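Local atomic coordinates of Ras GTPase-activating-like protein IQGAP2 (Homo sapiens, PDB entry 5CJP), a protein that probably acts as a scaffold that binds Rho-family GTPases in their GTP-bound form through a domain related to Ras GTPase-activating proteins. Residues E[71-76]-E[206-211]; E[232-237]-E[273-278]. One frame throughout, in Å; residues are numbered along the deposited sequence.

Interaction 1 (E[71-76]-E[206-211])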
loop_
_atom_site.group_PDB
_atom_site.type_symbol
_atom_site.label_atom_id
_atom_site.label_comp_id
_atom_site.label_asym_id
_atom_site.label_seq_id
_atom_site.Cartn_x
_atom_site.Cartn_y
_atom_site.Cartn_z
ATOM N N ALA E 71 -24.655 -18.011 -15.229
ATOM C CA ALA E 71 -24.554 -16.854 -16.113
ATOM C C ALA E 71 -24.247 -17.310 -17.534
ATOM O O ALA E 71 -24.774 -16.756 -18.496
ATOM C CB ALA E 71 -23.463 -15.882 -15.616
ATOM N N LEU E 72 -23.379 -18.308 -17.672
ATOM C CA LEU E 72 -23.058 -18.810 -19.003
ATOM C C LEU E 72 -24.294 -19.481 -19.603
ATOM O O LEU E 72 -24.581 -19.301 -20.785
ATOM C CB LEU E 72 -21.883 -19.800 -18.954
ATOM C CG LEU E 72 -21.385 -20.468 -20.255
ATOM C CD1 LEU E 72 -21.173 -19.459 -21.381
ATOM C CD2 LEU E 72 -20.101 -21.195 -19.944
ATOM N N GLU E 73 -25.035 -20.245 -18.805
ATOM C CA GLU E 73 -26.237 -20.892 -19.340
ATOM C C GLU E 73 -27.292 -19.827 -19.597
ATOM O O GLU E 73 -28.081 -19.928 -20.531
ATOM C CB GLU E 73 -26.773 -21.944 -18.370
ATOM C CG GLU E 73 -25.787 -23.061 -18.095
ATOM C CD GLU E 73 -26.242 -23.972 -16.985
ATOM O OE1 GLU E 73 -26.774 -23.467 -15.972
ATOM O OE2 GLU E 73 -26.051 -25.196 -17.119
ATOM N N GLU E 74 -27.293 -18.796 -18.762
ATOM C CA GLU E 74 -28.234 -17.697 -18.909
ATOM C C GLU E 74 -27.990 -17.102 -20.293
ATOM O O GLU E 74 -28.914 -16.894 -21.075
ATOM C CB GLU E 74 -27.970 -16.638 -17.839
ATOM C CG GLU E 74 -29.061 -15.605 -17.697
ATOM C CD GLU E 74 -30.242 -16.120 -16.906
ATOM O OE1 GLU E 74 -31.388 -15.945 -17.372
ATOM O OE2 GLU E 74 -30.026 -16.691 -15.815
ATOM N N GLU E 75 -26.723 -16.843 -20.582
ATOM C CA GLU E 75 -26.294 -16.265 -21.850
ATOM C C GLU E 75 -26.700 -17.114 -23.052
ATOM O O GLU E 75 -27.271 -16.612 -24.027
ATOM C CB GLU E 75 -24.775 -16.111 -21.835
ATOM C CG GLU E 75 -24.148 -15.567 -23.109
ATOM C CD GLU E 75 -24.326 -14.069 -23.257
ATOM O OE1 GLU E 75 -24.683 -13.431 -22.251
ATOM O OE2 GLU E 75 -24.094 -13.530 -24.367
ATOM N N ILE E 76 -26.377 -18.402 -22.979
ATOM C CA ILE E 76 -26.687 -19.334 -24.051
ATOM C C ILE E 76 -28.179 -19.407 -24.354
ATOM O O ILE E 76 -28.604 -19.057 -25.463
ATOM C CB ILE E 76 -26.142 -20.721 -23.726
ATOM C CG1 ILE E 76 -24.618 -20.668 -23.740
ATOM C CG2 ILE E 76 -26.630 -21.730 -24.726
ATOM C CD1 ILE E 76 -23.979 -21.744 -22.919
ATOM N N ALA E 206 -15.438 -24.989 -19.264
ATOM C CA ALA E 206 -15.372 -25.492 -20.628
ATOM C C ALA E 206 -16.394 -26.619 -20.702
ATOM O O ALA E 206 -17.123 -26.754 -21.684
ATOM C CB ALA E 206 -13.983 -26.023 -20.940
ATOM N N LYS E 207 -16.451 -27.428 -19.649
ATOM C CA LYS E 207 -17.414 -28.522 -19.588
ATOM C C LYS E 207 -18.834 -27.965 -19.614
ATOM O O LYS E 207 -19.650 -28.374 -20.427
ATOM C CB LYS E 207 -17.206 -29.340 -18.319
ATOM C CG LYS E 207 -18.282 -30.378 -18.086
ATOM C CD LYS E 207 -17.926 -31.215 -16.883
ATOM C CE LYS E 207 -19.112 -31.986 -16.384
ATOM N NZ LYS E 207 -18.691 -32.800 -15.238
ATOM N N VAL E 208 -19.127 -27.030 -18.715
ATOM C CA VAL E 208 -20.443 -26.401 -18.673
ATOM C C VAL E 208 -20.781 -25.823 -20.035
ATOM O O VAL E 208 -21.875 -26.024 -20.552
ATOM C CB VAL E 208 -20.485 -25.237 -17.680
ATOM C CG1 VAL E 208 -21.678 -24.329 -17.999
ATOM C CG2 VAL E 208 -20.573 -25.772 -16.263
ATOM N N LEU E 209 -19.836 -25.082 -20.596
ATOM C CA LEU E 209 -20.017 -24.465 -21.892
ATOM C C LEU E 209 -20.425 -25.497 -22.938
ATOM O O LEU E 209 -21.457 -25.350 -23.589
ATOM C CB LEU E 209 -18.723 -23.760 -22.312
ATOM C CG LEU E 209 -18.596 -23.291 -23.760
ATOM C CD1 LEU E 209 -19.804 -22.487 -24.133
ATOM C CD2 LEU E 209 -17.326 -22.470 -23.933
ATOM N N LYS E 210 -19.610 -26.532 -23.102
ATOM C CA LYS E 210 -19.894 -27.582 -24.072
ATOM C C LYS E 210 -21.241 -28.271 -23.857
ATOM O O LYS E 210 -22.049 -28.351 -24.771
ATOM C CB LYS E 210 -18.765 -28.624 -24.053
ATOM C CG LYS E 210 -19.052 -29.895 -24.839
ATOM C CD LYS E 210 -17.776 -30.476 -25.428
ATOM C CE LYS E 210 -17.656 -31.970 -25.190
ATOM N NZ LYS E 210 -17.280 -32.251 -23.778
ATOM N N ASN E 211 -21.479 -28.764 -22.647
ATOM C CA ASN E 211 -22.719 -29.466 -22.347
ATOM C C ASN E 211 -23.940 -28.585 -22.466
ATOM O O ASN E 211 -25.057 -29.079 -22.563
ATOM C CB ASN E 211 -22.674 -30.065 -20.941
ATOM C CG ASN E 211 -21.505 -31.019 -20.754
ATOM O OD1 ASN E 211 -20.930 -31.518 -21.728
ATOM N ND2 ASN E 211 -21.152 -31.286 -19.498
#
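V208 meets the helix of residues 71-76 through its CG1 methyl, which lies anti to the backbone N (chi1 161°) and comes to 4.0 Å from L72 CD2. The same methyl lies 4.3 Å from E73 CG, so the glutamate contributes the aliphatic part of its chain to the contact rather than its carboxylate. One residue on, L209 receives the same leucine methyl: L72 CD2 rests 3.8 Å from L209 CB and equally near its CA, bedded on the root of the side chain where the helix backbone begins. One leucine branch thus sits between consecutive residues of the facing helix. Further out, L209 CD1 faces I76 CD1 at a looser 4.4 Å, extending the apolar line by one turn of helix 58-79.

This is a worked example of near-parallel helix packing in the all-helical domain related to Ras GTPase-activating proteins: the two short axes run the same way, 25° apart, at a closest approach of 10.0 Å. L72 also touches I205 and I94, while L209 reaches over to I228 and L232 of helix 222-243, which places the contact within a larger apolar interior. A polar tie between the same two helices comes a little further along, where K216 NZ hydrogen-bonds to I76 O.

Because no hydrogen bond or salt bridge joins the two segments themselves, the pairing between them rests on methyl and methylene groups fitted together by dispersion and by the exclusion of water.

Interaction 2 (E[232-237]-E[273-278])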
loop_
_atom_site.group_PDB
_atom_site.type_symbol
_atom_site.label_atom_id
_atom_site.label_comp_id
_atom_site.label_asym_id
_atom_site.label_seq_id
_atom_site.Cartn_x
_atom_site.Cartn_y
_atom_site.Cartn_z
ATOM N N LEU E 232 -12.291 -21.129 -26.181
ATOM C CA LEU E 232 -12.121 -20.713 -24.793
ATOM C C LEU E 232 -10.730 -21.036 -24.262
ATOM O O LEU E 232 -10.020 -20.161 -23.774
ATOM C CB LEU E 232 -13.158 -21.407 -23.902
ATOM C CG LEU E 232 -12.930 -21.356 -22.378
ATOM C CD1 LEU E 232 -12.960 -19.902 -21.873
ATOM C CD2 LEU E 232 -14.006 -22.181 -21.685
ATOM N N LEU E 233 -10.353 -22.304 -24.364
ATOM C CA LEU E 233 -9.072 -22.775 -23.856
ATOM C C LEU E 233 -7.864 -22.282 -24.616
ATOM O O LEU E 233 -6.839 -21.958 -24.012
ATOM C CB LEU E 233 -9.060 -24.297 -23.827
ATOM C CG LEU E 233 -10.142 -24.919 -22.954
ATOM C CD1 LEU E 233 -9.961 -26.418 -22.957
ATOM C CD2 LEU E 233 -10.051 -24.371 -21.528
ATOM N N TYR E 234 -7.977 -22.215 -25.936
ATOM C CA TYR E 234 -6.851 -21.778 -26.730
ATOM C C TYR E 234 -6.815 -20.327 -27.189
ATOM O O TYR E 234 -5.983 -19.555 -26.729
ATOM C CB TYR E 234 -6.650 -22.686 -27.957
ATOM C CG TYR E 234 -5.305 -22.425 -28.572
ATOM C CD1 TYR E 234 -4.144 -22.757 -27.888
ATOM C CD2 TYR E 234 -5.185 -21.653 -29.724
ATOM C CE1 TYR E 234 -2.887 -22.305 -28.316
ATOM C CE2 TYR E 234 -3.937 -21.196 -30.157
ATOM C CZ TYR E 234 -2.799 -21.520 -29.441
ATOM O OH TYR E 234 -1.583 -21.001 -29.812
ATOM N N TYR E 235 -7.691 -19.956 -28.112
ATOM C CA TYR E 235 -7.675 -18.595 -28.645
ATOM C C TYR E 235 -7.873 -17.523 -27.589
ATOM O O TYR E 235 -7.283 -16.458 -27.651
ATOM C CB TYR E 235 -8.751 -18.429 -29.725
ATOM C CG TYR E 235 -8.668 -17.110 -30.458
ATOM C CD1 TYR E 235 -7.682 -16.886 -31.412
ATOM C CD2 TYR E 235 -9.552 -16.073 -30.170
ATOM C CE1 TYR E 235 -7.572 -15.676 -32.061
ATOM C CE2 TYR E 235 -9.459 -14.848 -30.812
ATOM C CZ TYR E 235 -8.466 -14.652 -31.760
ATOM O OH TYR E 235 -8.358 -13.434 -32.406
ATOM N N ARG E 236 -8.713 -17.815 -26.610
ATOM C CA ARG E 236 -9.010 -16.863 -25.568
ATOM C C ARG E 236 -8.085 -16.939 -24.346
ATOM O O ARG E 236 -7.569 -15.912 -23.891
ATOM C CB ARG E 236 -10.478 -17.035 -25.159
ATOM C CG ARG E 236 -11.385 -15.880 -25.589
ATOM C CD ARG E 236 -11.021 -14.659 -24.731
ATOM N NE ARG E 236 -12.026 -13.594 -24.648
ATOM C CZ ARG E 236 -13.340 -13.771 -24.713
ATOM N NH1 ARG E 236 -13.863 -14.977 -24.890
ATOM N NH2 ARG E 236 -14.139 -12.730 -24.546
ATOM N N TYR E 237 -7.842 -18.145 -23.836
ATOM C CA TYR E 237 -7.020 -18.307 -22.644
ATOM C C TYR E 237 -5.504 -18.215 -22.774
ATOM O O TYR E 237 -4.879 -17.367 -22.147
ATOM C CB TYR E 237 -7.385 -19.623 -21.951
ATOM C CG TYR E 237 -6.603 -19.906 -20.685
ATOM C CD1 TYR E 237 -6.554 -18.966 -19.640
ATOM C CD2 TYR E 237 -5.940 -21.130 -20.512
ATOM C CE1 TYR E 237 -5.868 -19.241 -18.459
ATOM C CE2 TYR E 237 -5.247 -21.418 -19.327
ATOM C CZ TYR E 237 -5.215 -20.470 -18.305
ATOM O OH TYR E 237 -4.529 -20.745 -17.130
ATOM N N VAL E 273 -0.147 -20.149 -36.652
ATOM C CA VAL E 273 -0.161 -21.562 -37.010
ATOM C C VAL E 273 -1.018 -22.365 -36.040
ATOM O O VAL E 273 -1.832 -23.183 -36.458
ATOM C CB VAL E 273 1.246 -22.169 -37.022
ATOM C CG1 VAL E 273 1.150 -23.670 -37.251
ATOM C CG2 VAL E 273 2.070 -21.532 -38.117
ATOM N N LEU E 274 -0.848 -22.135 -34.742
ATOM C CA LEU E 274 -1.630 -22.871 -33.761
ATOM C C LEU E 274 -3.137 -22.563 -33.805
ATOM O O LEU E 274 -3.951 -23.461 -33.565
ATOM C CB LEU E 274 -1.057 -22.658 -32.350
ATOM C CG LEU E 274 0.290 -23.342 -32.024
ATOM C CD1 LEU E 274 0.655 -23.108 -30.562
ATOM C CD2 LEU E 274 0.207 -24.831 -32.290
ATOM N N GLN E 275 -3.515 -21.318 -34.117
ATOM C CA GLN E 275 -4.934 -20.960 -34.212
ATOM C C GLN E 275 -5.523 -21.846 -35.291
ATOM O O GLN E 275 -6.447 -22.607 -35.046
ATOM C CB GLN E 275 -5.121 -19.518 -34.655
ATOM C CG GLN E 275 -6.206 -18.712 -33.935
ATOM C CD GLN E 275 -7.521 -19.448 -33.666
ATOM O OE1 GLN E 275 -7.538 -20.422 -32.928
ATOM N NE2 GLN E 275 -8.626 -18.962 -34.242
ATOM N N HIS E 276 -4.955 -21.743 -36.487
ATOM C CA HIS E 276 -5.401 -22.536 -37.629
ATOM C C HIS E 276 -5.563 -24.010 -37.300
ATOM O O HIS E 276 -6.569 -24.623 -37.666
ATOM C CB HIS E 276 -4.425 -22.371 -38.788
ATOM C CG HIS E 276 -4.594 -21.083 -39.524
ATOM N ND1 HIS E 276 -5.373 -20.968 -40.657
ATOM C CD2 HIS E 276 -4.130 -19.838 -39.259
ATOM C CE1 HIS E 276 -5.380 -19.711 -41.056
ATOM N NE2 HIS E 276 -4.635 -19.004 -40.227
ATOM N N ALA E 277 -4.575 -24.576 -36.610
ATOM C CA ALA E 277 -4.629 -25.981 -36.232
ATOM C C ALA E 277 -5.795 -26.224 -35.292
ATOM O O ALA E 277 -6.583 -27.137 -35.506
ATOM C CB ALA E 277 -3.343 -26.391 -35.574
ATOM N N ALA E 278 -5.917 -25.397 -34.259
ATOM C CA ALA E 278 -6.998 -25.567 -33.293
ATOM C C ALA E 278 -8.368 -25.418 -33.939
ATOM O O ALA E 278 -9.341 -26.031 -33.500
ATOM C CB ALA E 278 -6.850 -24.571 -32.165
#
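Y234 lays the phenol end of its ring across L274, with CZ 3.6 Å from L274 CB and the hydroxyl close to both CB and CD1 of the leucine; the two side chains cross at about a right angle. Within the helical GAP-related fold this is an antiparallel helix pair, the short axes 151° apart and 10.2 Å from each other at closest approach. Nearer the root of the ring, Y234 CD2 stands 4.2 Å from A278 CB, so the tyrosine spans a full turn of the opposing helix. The ring also meets F304, and its OH makes a weak hydrogen bond to N239. Cutting Y234 back to an alanine is likely to leave L274 CB and A278 CB without the ring that fills the space between the two helices, and N239 OD1 without its weak hydroxyl bond.

Y235, the next residue, packs on Q275. Its CG stands anti to the backbone N (chi1 -172°), which carries the ring slantwise across the end of Q275, where CD1 is 3.4 Å from Q275 CD. The ring and amide planes are turned 49° from each other. Neither polar end is spent on the other: Y235 OH and Q275 NE2 each hydrogen-bond to the backbone of the chain of another protein, and the Y235 side chain lies about 5 Å from a bound GTP. The pair therefore illustrates how packing inside a domain can present groups to a partner.

Within helix 222-243, residues 232-237 form a wider pi-type turn that takes in both tyrosines, closed by the bond from Y237 N to L232 O at 3.0 Å.

In the fold
Followed from the N terminus, helix 58-79 enters interaction 1 first, and after 129 mostly helical residues the chain returns on helix 200-216 to close that long loop. Interaction 2 then opens on helix 222-243 and closes 35 residues later at the end of helix 261-278. The two loops neither nest nor cross; they stand in series, with centres about 19 Å apart. Helices 200-216 and 222-243 follow each other in the chain and join them physically: L232 CD2 packs 3.7 Å from A206 CA and also touches L209. An early helix of the GAP-related region is thereby linked, by way of helix 200-216, to the helices that border another protein chain.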